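Local coordinates for protein predicted metal-dependent hydrolase of the TIM-barrel fold (Lactobacillus casei, PDB 2QPX) that is of uncertain biological function but binds two zinc ions and probably acts as a metal-dependent hydrolase of the amidohydrolase family, at residues Tyr128-Ala134 / Phe151-Val155. Numbering follows the deposited sequence.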
loop_
_atom_site.group_PDB
_atom_site.type_symbol
_atom_site.label_atom_id
_atom_site.label_comp_id
_atom_site.label_asym_id
_atom_site.label_seq_id
_atom_site.Cartn_x
_atom_site.Cartn_y
_atom_site.Cartn_z
ATOM N N TYR A 128 -19.116 14.013 20.475
ATOM C CA TYR A 128 -18.345 14.995 21.255
ATOM C C TYR A 128 -16.909 15.018 20.787
ATOM O O TYR A 128 -16.156 14.066 21.000
ATOM C CB TYR A 128 -18.376 14.560 22.707
ATOM C CG TYR A 128 -17.731 15.465 23.744
ATOM C CD1 TYR A 128 -16.363 15.536 23.933
ATOM C CD2 TYR A 128 -18.519 16.232 24.581
ATOM C CE1 TYR A 128 -15.819 16.360 24.912
ATOM C CE2 TYR A 128 -17.986 17.019 25.584
ATOM C CZ TYR A 128 -16.615 17.093 25.740
ATOM O OH TYR A 128 -16.023 17.880 26.703
ATOM N N ARG A 129 -16.518 16.109 20.156
ATOM C CA ARG A 129 -15.123 16.232 19.709
ATOM C C ARG A 129 -14.243 16.680 20.890
ATOM O O ARG A 129 -14.421 17.783 21.483
ATOM C CB ARG A 129 -14.991 17.214 18.540
ATOM C CG ARG A 129 -13.571 17.197 17.967
ATOM C CD ARG A 129 -13.372 18.118 16.851
ATOM N NE ARG A 129 -13.974 17.614 15.634
ATOM C CZ ARG A 129 -13.608 18.001 14.425
ATOM N NH1 ARG A 129 -12.693 18.941 14.272
ATOM N NH2 ARG A 129 -14.157 17.448 13.379
ATOM N N LEU A 130 -13.287 15.837 21.237
ATOM C CA LEU A 130 -12.446 16.110 22.399
ATOM C C LEU A 130 -11.629 17.404 22.288
ATOM O O LEU A 130 -11.611 18.202 23.194
ATOM C CB LEU A 130 -11.524 14.915 22.637
ATOM C CG LEU A 130 -12.253 13.635 23.130
ATOM C CD1 LEU A 130 -11.282 12.426 22.989
ATOM C CD2 LEU A 130 -12.761 13.754 24.583
ATOM N N GLU A 131 -10.900 17.552 21.189
ATOM C CA GLU A 131 -9.929 18.642 21.093
ATOM C C GLU A 131 -10.588 20.023 21.103
ATOM O O GLU A 131 -10.043 20.976 21.658
ATOM C CB GLU A 131 -8.959 18.484 19.916
ATOM C CG GLU A 131 -8.007 17.308 20.033
ATOM C CD GLU A 131 -8.587 15.924 19.707
ATOM O OE1 GLU A 131 -9.777 15.824 19.268
ATOM O OE2 GLU A 131 -7.789 14.961 19.886
ATOM N N THR A 132 -11.748 20.167 20.446
ATOM C CA THR A 132 -12.438 21.460 20.411
ATOM C C THR A 132 -13.011 21.813 21.786
ATOM O O THR A 132 -12.955 22.957 22.217
ATOM C CB THR A 132 -13.480 21.475 19.273
ATOM O OG1 THR A 132 -14.208 20.283 19.335
ATOM C CG2 THR A 132 -12.806 21.532 17.909
ATOM N N HIS A 133 -13.520 20.826 22.531
ATOM C CA HIS A 133 -13.953 21.066 23.898
ATOM C C HIS A 133 -12.737 21.440 24.753
ATOM O O HIS A 133 -12.795 22.399 25.542
ATOM C CB HIS A 133 -14.711 19.870 24.478
ATOM C CG HIS A 133 -16.120 19.772 24.005
ATOM N ND1 HIS A 133 -16.489 19.065 22.881
ATOM C CD2 HIS A 133 -17.259 20.311 24.500
ATOM C CE1 HIS A 133 -17.803 19.168 22.720
ATOM N NE2 HIS A 133 -18.292 19.942 23.681
ATOM N N ALA A 134 -11.615 20.754 24.538
ATOM C CA ALA A 134 -10.378 21.067 25.275
ATOM C C ALA A 134 -9.971 22.544 25.037
ATOM O O ALA A 134 -9.598 23.273 25.970
ATOM C CB ALA A 134 -9.249 20.104 24.881
ATOM N N PHE A 151 -12.435 20.331 32.132
ATOM C CA PHE A 151 -12.554 19.596 30.875
ATOM C C PHE A 151 -12.935 18.149 31.153
ATOM O O PHE A 151 -13.854 17.621 30.520
ATOM C CB PHE A 151 -11.257 19.707 30.069
ATOM C CG PHE A 151 -11.174 18.755 28.898
ATOM C CD1 PHE A 151 -12.007 18.913 27.803
ATOM C CD2 PHE A 151 -10.352 17.651 28.934
ATOM C CE1 PHE A 151 -11.947 17.992 26.735
ATOM C CE2 PHE A 151 -10.295 16.741 27.864
ATOM C CZ PHE A 151 -11.077 16.935 26.767
ATOM N N SER A 152 -12.225 17.497 32.079
ATOM C CA SER A 152 -12.536 16.111 32.377
ATOM C C SER A 152 -13.965 15.967 32.912
ATOM O O SER A 152 -14.654 14.984 32.628
ATOM C CB SER A 152 -11.474 15.494 33.347
ATOM O OG SER A 152 -11.490 16.118 34.596
ATOM N N ASN A 153 -14.417 16.897 33.745
ATOM C CA ASN A 153 -15.825 16.842 34.194
ATOM C C ASN A 153 -16.802 16.911 32.997
ATOM O O ASN A 153 -17.784 16.184 32.960
ATOM C CB ASN A 153 -16.151 17.965 35.175
ATOM C CG ASN A 153 -15.602 17.706 36.572
ATOM O OD1 ASN A 153 -15.234 16.580 36.920
ATOM N ND2 ASN A 153 -15.578 18.766 37.393
ATOM N N ASP A 154 -16.507 17.773 32.018
ATOM C CA ASP A 154 -17.335 17.882 30.817
ATOM C C ASP A 154 -17.390 16.575 30.013
ATOM O O ASP A 154 -18.448 16.149 29.572
ATOM C CB ASP A 154 -16.895 19.068 29.976
ATOM C CG ASP A 154 -17.996 19.588 29.083
ATOM O OD1 ASP A 154 -18.965 20.145 29.629
ATOM O OD2 ASP A 154 -17.921 19.442 27.839
ATOM N N VAL A 155 -16.257 15.914 29.913
ATOM C CA VAL A 155 -16.160 14.628 29.221
ATOM C C VAL A 155 -17.012 13.581 29.959
ATOM O O VAL A 155 -17.739 12.804 29.328
ATOM C CB VAL A 155 -14.681 14.166 29.064
ATOM C CG1 VAL A 155 -14.581 12.710 28.609
ATOM C CG2 VAL A 155 -13.947 15.117 28.114
#
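Tyr128 reaches across to Asp154 with its hydroxyl, giving OD2 a short hydrogen bond of 2.7 Å from OH. The carboxylate takes it on its anti lone pair, with OD2 lying close to the phenol plane at the ring's edge and the two planes turned 43° apart. With CG anti to the backbone N, chi1 -176° carries the ring toward helix 144-156, where its CE1 also meets Val155 CG2 at 3.9 Å. His133 lies over one face of the phenol, ND1 above the ring centre. The imidazole is held there by a nearly straight bond from ND1 to Arg129 O (2.8 Å) of the N-cap residue; this oxygen lies in the imidazole plane, while ND1 approaches from above the carbonyl plane. NE2 of His133 stays 4.2 Å from Asp154 OD2, not in contact, though the carboxylate would probably favour a protonated imidazole.

Beside this polar pair Phe151 pushes its ring against the first turn of helix 130-138. Ala134 CB sits over one face in a CH-pi contact, 4.2 Å from the ring centroid, while Val155 CG2 of its own helix lies off-centre over the opposite face. The ring's CE1 comes within 3.6 Å of Leu130 O, already bonded to Ala134 N, and Leu130 CD2 closes the apolar side against Phe151 CZ and Val155 CG2. Met210 of helix 204-221 packs on both Leu130 and Phe151.

Segments 130-134 and 151-155 run roughly antiparallel, their axes 138° apart, in a helical hairpin just after strand 124-127 of the TIM barrel; Arg129, packed on the zinc ligand His20, ties its start to the metal site.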